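Local atomic coordinates of penicillin-binding protein (Bacillus halodurans, PDB entry 3TG9), a protein that probably binds penicillin and related beta-lactams through an active-site serine. Residues B[71-83]-B[88-100]. Sequence-based numbering, arbitrary orientation.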
loop_
_atom_site.group_PDB
_atom_site.type_symbol
_atom_site.label_atom_id
_atom_site.label_comp_id
_atom_site.label_asym_id
_atom_site.label_seq_id
_atom_site.Cartn_x
_atom_site.Cartn_y
_atom_site.Cartn_z
ATOM N N ALA B 71 21.877 -20.202 24.967
ATOM C CA ALA B 71 20.950 -20.523 26.045
ATOM C C ALA B 71 20.784 -22.029 26.183
ATOM O O ALA B 71 20.052 -22.508 27.053
ATOM C CB ALA B 71 19.599 -19.866 25.798
ATOM N N GLY B 72 21.452 -22.774 25.311
ATOM C CA GLY B 72 21.426 -24.220 25.382
ATOM C C GLY B 72 20.115 -24.832 24.928
ATOM O O GLY B 72 19.788 -25.959 25.302
ATOM N N LYS B 73 19.362 -24.098 24.115
ATOM C CA LYS B 73 18.122 -24.624 23.552
ATOM C C LYS B 73 18.348 -25.146 22.143
ATOM O O LYS B 73 17.434 -25.684 21.520
ATOM C CB LYS B 73 17.042 -23.544 23.529
ATOM C CG LYS B 73 16.676 -22.993 24.895
ATOM C CD LYS B 73 15.746 -23.932 25.649
ATOM C CE LYS B 73 14.398 -24.058 24.942
ATOM N NZ LYS B 73 13.398 -24.784 25.767
ATOM N N LEU B 74 19.572 -24.994 21.647
ATOM C CA LEU B 74 19.875 -25.277 20.249
ATOM C C LEU B 74 21.386 -25.254 20.025
ATOM O O LEU B 74 22.111 -24.628 20.793
ATOM C CB LEU B 74 19.208 -24.221 19.371
ATOM C CG LEU B 74 19.493 -24.130 17.877
ATOM C CD1 LEU B 74 18.730 -25.202 17.095
ATOM C CD2 LEU B 74 19.110 -22.742 17.392
ATOM N N SER B 75 21.850 -25.928 18.974
ATOM C CA SER B 75 23.271 -25.933 18.621
ATOM C C SER B 75 23.481 -25.738 17.113
ATOM O O SER B 75 22.574 -25.975 16.323
ATOM C CB SER B 75 23.935 -27.236 19.076
ATOM O OG SER B 75 23.800 -28.250 18.095
ATOM N N PHE B 76 24.679 -25.310 16.718
ATOM C CA PHE B 76 24.953 -25.012 15.314
ATOM C C PHE B 76 25.047 -26.269 14.453
ATOM O O PHE B 76 25.078 -26.187 13.221
ATOM C CB PHE B 76 26.230 -24.177 15.169
ATOM C CG PHE B 76 26.178 -22.853 15.885
ATOM C CD1 PHE B 76 25.202 -21.922 15.583
ATOM C CD2 PHE B 76 27.119 -22.534 16.848
ATOM C CE1 PHE B 76 25.161 -20.701 16.238
ATOM C CE2 PHE B 76 27.084 -21.318 17.507
ATOM C CZ PHE B 76 26.105 -20.400 17.198
ATOM N N ASP B 77 25.090 -27.428 15.106
ATOM C CA ASP B 77 25.165 -28.714 14.408
ATOM C C ASP B 77 23.794 -29.357 14.280
ATOM O O ASP B 77 23.612 -30.331 13.544
ATOM C CB ASP B 77 26.100 -29.667 15.151
ATOM C CG ASP B 77 27.551 -29.304 14.971
ATOM O OD1 ASP B 77 27.899 -28.811 13.873
ATOM O OD2 ASP B 77 28.340 -29.510 15.921
ATOM N N THR B 78 22.838 -28.811 15.023
ATOM C CA THR B 78 21.474 -29.308 15.015
ATOM C C THR B 78 20.966 -29.373 13.585
ATOM O O THR B 78 21.105 -28.411 12.836
ATOM C CB THR B 78 20.564 -28.387 15.837
ATOM O OG1 THR B 78 21.163 -28.158 17.121
ATOM C CG2 THR B 78 19.184 -29.002 16.010
ATOM N N PRO B 79 20.396 -30.523 13.194
ATOM C CA PRO B 79 19.809 -30.681 11.860
ATOM C C PRO B 79 18.490 -29.934 11.761
ATOM O O PRO B 79 17.763 -29.831 12.747
ATOM C CB PRO B 79 19.559 -32.192 11.758
ATOM C CG PRO B 79 20.402 -32.808 12.836
ATOM C CD PRO B 79 20.420 -31.794 13.936
ATOM N N LEU B 80 18.185 -29.427 10.573
ATOM C CA LEU B 80 16.956 -28.677 10.352
ATOM C C LEU B 80 15.722 -29.567 10.543
ATOM O O LEU B 80 14.648 -29.094 10.908
ATOM C CB LEU B 80 16.969 -28.065 8.952
ATOM C CG LEU B 80 15.950 -26.970 8.647
ATOM C CD1 LEU B 80 16.080 -25.840 9.641
ATOM C CD2 LEU B 80 16.158 -26.460 7.240
ATOM N N SER B 81 15.886 -30.861 10.296
ATOM C CA SER B 81 14.819 -31.833 10.501
ATOM C C SER B 81 14.376 -31.872 11.960
ATOM O O SER B 81 13.221 -32.164 12.261
ATOM C CB SER B 81 15.298 -33.218 10.085
ATOM O OG SER B 81 16.486 -33.557 10.784
ATOM N N ASP B 82 15.303 -31.590 12.866
ATOM C CA ASP B 82 14.998 -31.605 14.292
ATOM C C ASP B 82 13.855 -30.668 14.682
ATOM O O ASP B 82 13.092 -30.970 15.599
ATOM C CB ASP B 82 16.237 -31.257 15.116
ATOM C CG ASP B 82 17.005 -32.486 15.567
ATOM O OD1 ASP B 82 16.982 -33.509 14.846
ATOM O OD2 ASP B 82 17.635 -32.420 16.647
ATOM N N TRP B 83 13.737 -29.536 13.990
ATOM C CA TRP B 83 12.812 -28.486 14.417
ATOM C C TRP B 83 11.723 -28.118 13.408
ATOM O O TRP B 83 10.690 -27.570 13.791
ATOM C CB TRP B 83 13.587 -27.233 14.822
ATOM C CG TRP B 83 14.384 -27.403 16.071
ATOM C CD1 TRP B 83 15.704 -27.753 16.164
ATOM C CD2 TRP B 83 13.917 -27.235 17.414
ATOM N NE1 TRP B 83 16.086 -27.808 17.484
ATOM C CE2 TRP B 83 15.009 -27.494 18.272
ATOM C CE3 TRP B 83 12.682 -26.890 17.977
ATOM C CZ2 TRP B 83 14.903 -27.419 19.662
ATOM C CZ3 TRP B 83 12.581 -26.810 19.361
ATOM C CH2 TRP B 83 13.684 -27.078 20.185
ATOM N N PHE B 88 14.746 -30.833 4.543
ATOM C CA PHE B 88 15.868 -30.450 3.693
ATOM C C PHE B 88 17.065 -31.271 4.148
ATOM O O PHE B 88 17.853 -30.833 4.987
ATOM C CB PHE B 88 16.143 -28.947 3.777
ATOM C CG PHE B 88 14.992 -28.100 3.306
ATOM C CD1 PHE B 88 14.928 -27.660 1.996
ATOM C CD2 PHE B 88 13.964 -27.767 4.168
ATOM C CE1 PHE B 88 13.867 -26.893 1.558
ATOM C CE2 PHE B 88 12.902 -27.000 3.734
ATOM C CZ PHE B 88 12.856 -26.561 2.427
ATOM N N PRO B 89 17.176 -32.493 3.606
ATOM C CA PRO B 89 18.135 -33.541 3.961
ATOM C C PRO B 89 19.525 -33.034 4.313
ATOM O O PRO B 89 20.180 -32.397 3.487
ATOM C CB PRO B 89 18.185 -34.389 2.692
ATOM C CG PRO B 89 16.782 -34.317 2.175
ATOM C CD PRO B 89 16.259 -32.938 2.541
ATOM N N ASN B 90 19.950 -33.330 5.538
ATOM C CA ASN B 90 21.307 -33.054 6.003
ATOM C C ASN B 90 21.608 -31.582 6.247
ATOM O O ASN B 90 22.729 -31.223 6.618
ATOM C CB ASN B 90 22.343 -33.672 5.061
ATOM C CG ASN B 90 22.349 -35.182 5.127
ATOM O OD1 ASN B 90 22.004 -35.854 4.160
ATOM N ND2 ASN B 90 22.715 -35.724 6.282
ATOM N N VAL B 91 20.607 -30.731 6.053
ATOM C CA VAL B 91 20.799 -29.312 6.318
ATOM C C VAL B 91 20.844 -29.030 7.822
ATOM O O VAL B 91 20.064 -29.577 8.603
ATOM C CB VAL B 91 19.749 -28.437 5.606
ATOM C CG1 VAL B 91 19.819 -27.006 6.117
ATOM C CG2 VAL B 91 19.977 -28.481 4.101
ATOM N N THR B 92 21.794 -28.190 8.213
ATOM C CA THR B 92 22.035 -27.880 9.605
ATOM C C THR B 92 21.919 -26.373 9.782
ATOM O O THR B 92 22.006 -25.617 8.808
ATOM C CB THR B 92 23.455 -28.306 10.012
ATOM O OG1 THR B 92 24.410 -27.538 9.270
ATOM C CG2 THR B 92 23.684 -29.790 9.729
ATOM N N ILE B 93 21.719 -25.946 11.026
ATOM C CA ILE B 93 21.636 -24.538 11.364
ATOM C C ILE B 93 22.810 -23.779 10.764
ATOM O O ILE B 93 22.636 -22.754 10.105
ATOM C CB ILE B 93 21.653 -24.351 12.893
ATOM C CG1 ILE B 93 20.455 -25.060 13.537
ATOM C CG2 ILE B 93 21.706 -22.878 13.260
ATOM C CD1 ILE B 93 19.110 -24.666 12.946
ATOM N N HIS B 94 24.010 -24.301 10.997
ATOM C CA HIS B 94 25.239 -23.666 10.541
ATOM C C HIS B 94 25.284 -23.497 9.014
ATOM O O HIS B 94 25.827 -22.513 8.511
ATOM C CB HIS B 94 26.456 -24.446 11.057
ATOM C CG HIS B 94 27.733 -24.105 10.357
ATOM N ND1 HIS B 94 28.632 -23.182 10.853
ATOM C CD2 HIS B 94 28.258 -24.554 9.194
ATOM C CE1 HIS B 94 29.657 -23.084 10.023
ATOM N NE2 HIS B 94 29.450 -23.900 9.005
ATOM N N HIS B 95 24.714 -24.443 8.277
ATOM C CA HIS B 95 24.641 -24.306 6.824
ATOM C C HIS B 95 23.808 -23.089 6.435
ATOM O O HIS B 95 24.179 -22.318 5.550
ATOM C CB HIS B 95 24.039 -25.556 6.182
ATOM C CG HIS B 95 24.919 -26.765 6.272
ATOM N ND1 HIS B 95 24.423 -28.031 6.507
ATOM C CD2 HIS B 95 26.261 -26.901 6.166
ATOM C CE1 HIS B 95 25.423 -28.894 6.537
ATOM N NE2 HIS B 95 26.550 -28.235 6.335
ATOM N N LEU B 96 22.675 -22.932 7.104
ATOM C CA LEU B 96 21.769 -21.823 6.840
ATOM C C LEU B 96 22.420 -20.480 7.175
ATOM O O LEU B 96 22.320 -19.529 6.399
ATOM C CB LEU B 96 20.474 -22.012 7.632
ATOM C CG LEU B 96 19.743 -23.323 7.313
ATOM C CD1 LEU B 96 18.757 -23.710 8.401
ATOM C CD2 LEU B 96 19.052 -23.238 5.965
ATOM N N LEU B 97 23.109 -20.427 8.317
ATOM C CA LEU B 97 23.723 -19.198 8.822
ATOM C C LEU B 97 24.819 -18.652 7.917
ATOM O O LEU B 97 25.110 -17.449 7.931
ATOM C CB LEU B 97 24.315 -19.435 10.214
ATOM C CG LEU B 97 23.353 -19.521 11.392
ATOM C CD1 LEU B 97 24.026 -20.189 12.578
ATOM C CD2 LEU B 97 22.859 -18.134 11.765
ATOM N N THR B 98 25.446 -19.542 7.156
ATOM C CA THR B 98 26.569 -19.164 6.312
ATOM C C THR B 98 26.243 -19.271 4.828
ATOM O O THR B 98 27.111 -19.058 3.987
ATOM C CB THR B 98 27.806 -20.035 6.608
ATOM O OG1 THR B 98 27.466 -21.417 6.442
ATOM C CG2 THR B 98 28.298 -19.806 8.034
ATOM N N HIS B 99 24.995 -19.596 4.507
ATOM C CA HIS B 99 24.568 -19.685 3.114
ATOM C C HIS B 99 25.268 -20.822 2.393
ATOM O O HIS B 99 25.670 -20.673 1.240
ATOM C CB HIS B 99 24.864 -18.386 2.363
ATOM C CG HIS B 99 24.082 -17.208 2.856
ATOM N ND1 HIS B 99 22.731 -17.063 2.636
ATOM C CD2 HIS B 99 24.474 -16.109 3.545
ATOM C CE1 HIS B 99 22.319 -15.932 3.170
ATOM N NE2 HIS B 99 23.355 -15.333 3.732
ATOM N N THR B 100 25.417 -21.956 3.064
ATOM C CA THR B 100 26.037 -23.120 2.440
ATOM C C THR B 100 25.107 -24.331 2.484
ATOM O O THR B 100 25.546 -25.462 2.278
ATOM C CB THR B 100 27.376 -23.472 3.119
ATOM O OG1 THR B 100 27.173 -23.620 4.529
ATOM C CG2 THR B 100 28.409 -22.372 2.877
HETATM O O HOH W 1 27.354 -28.030 11.013
#
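Pro79 and Thr92 meet in a single beta bridge, a worked example of how a loop can be tied to the start of a helix. Leu80 N gives a nearly straight hydrogen bond to Val91 O (2.7 Å), and Ile93 N gives one to Thr78 O (3.1 Å), the donor lying almost on the extended C=O line. A more bent third bond runs from His94 N to Phe76 O, 144° at the hydrogen. Two of the first-turn amides of helix 93-98 thus find acceptors in the loop, while Thr92 and His95 close a capping box.

The tight side is mostly apolar. Leu80, with CG swung anti to its own nitrogen (chi1 -165°), splits its branches: CD1 meets Leu96 CD1 at 3.6 Å, the two side chains crossing at about a right angle, whereas CD2 reaches Val91 CG1 and Phe88 CD2. Ile93 puts CG1 against the ends of the type I turn of Ser75 to Thr78, 3.6 Å from Ser75 O, with Leu74 CD1 also in contact, and CG2 at the edge of the Phe76 ring, whose CD1 also touches Leu97 CD1 (3.7 Å).

The other side is looser and wetter. Exposed Asp77 holds a water through OD1 (3.0 Å), and that water reaches Thr92 OG1 only weakly.

On the apolar side, Phe76 and Ile93 pack on helix 58-70, and Leu80, Leu96 and Leu97 on helix 155-168. Tyr273, which binds His94 ND1 through its hydroxyl and meets the Phe76 ring, lies in the connection between strands 269-271 and 276-279, joining this helical region to the eight-stranded antiparallel sheet.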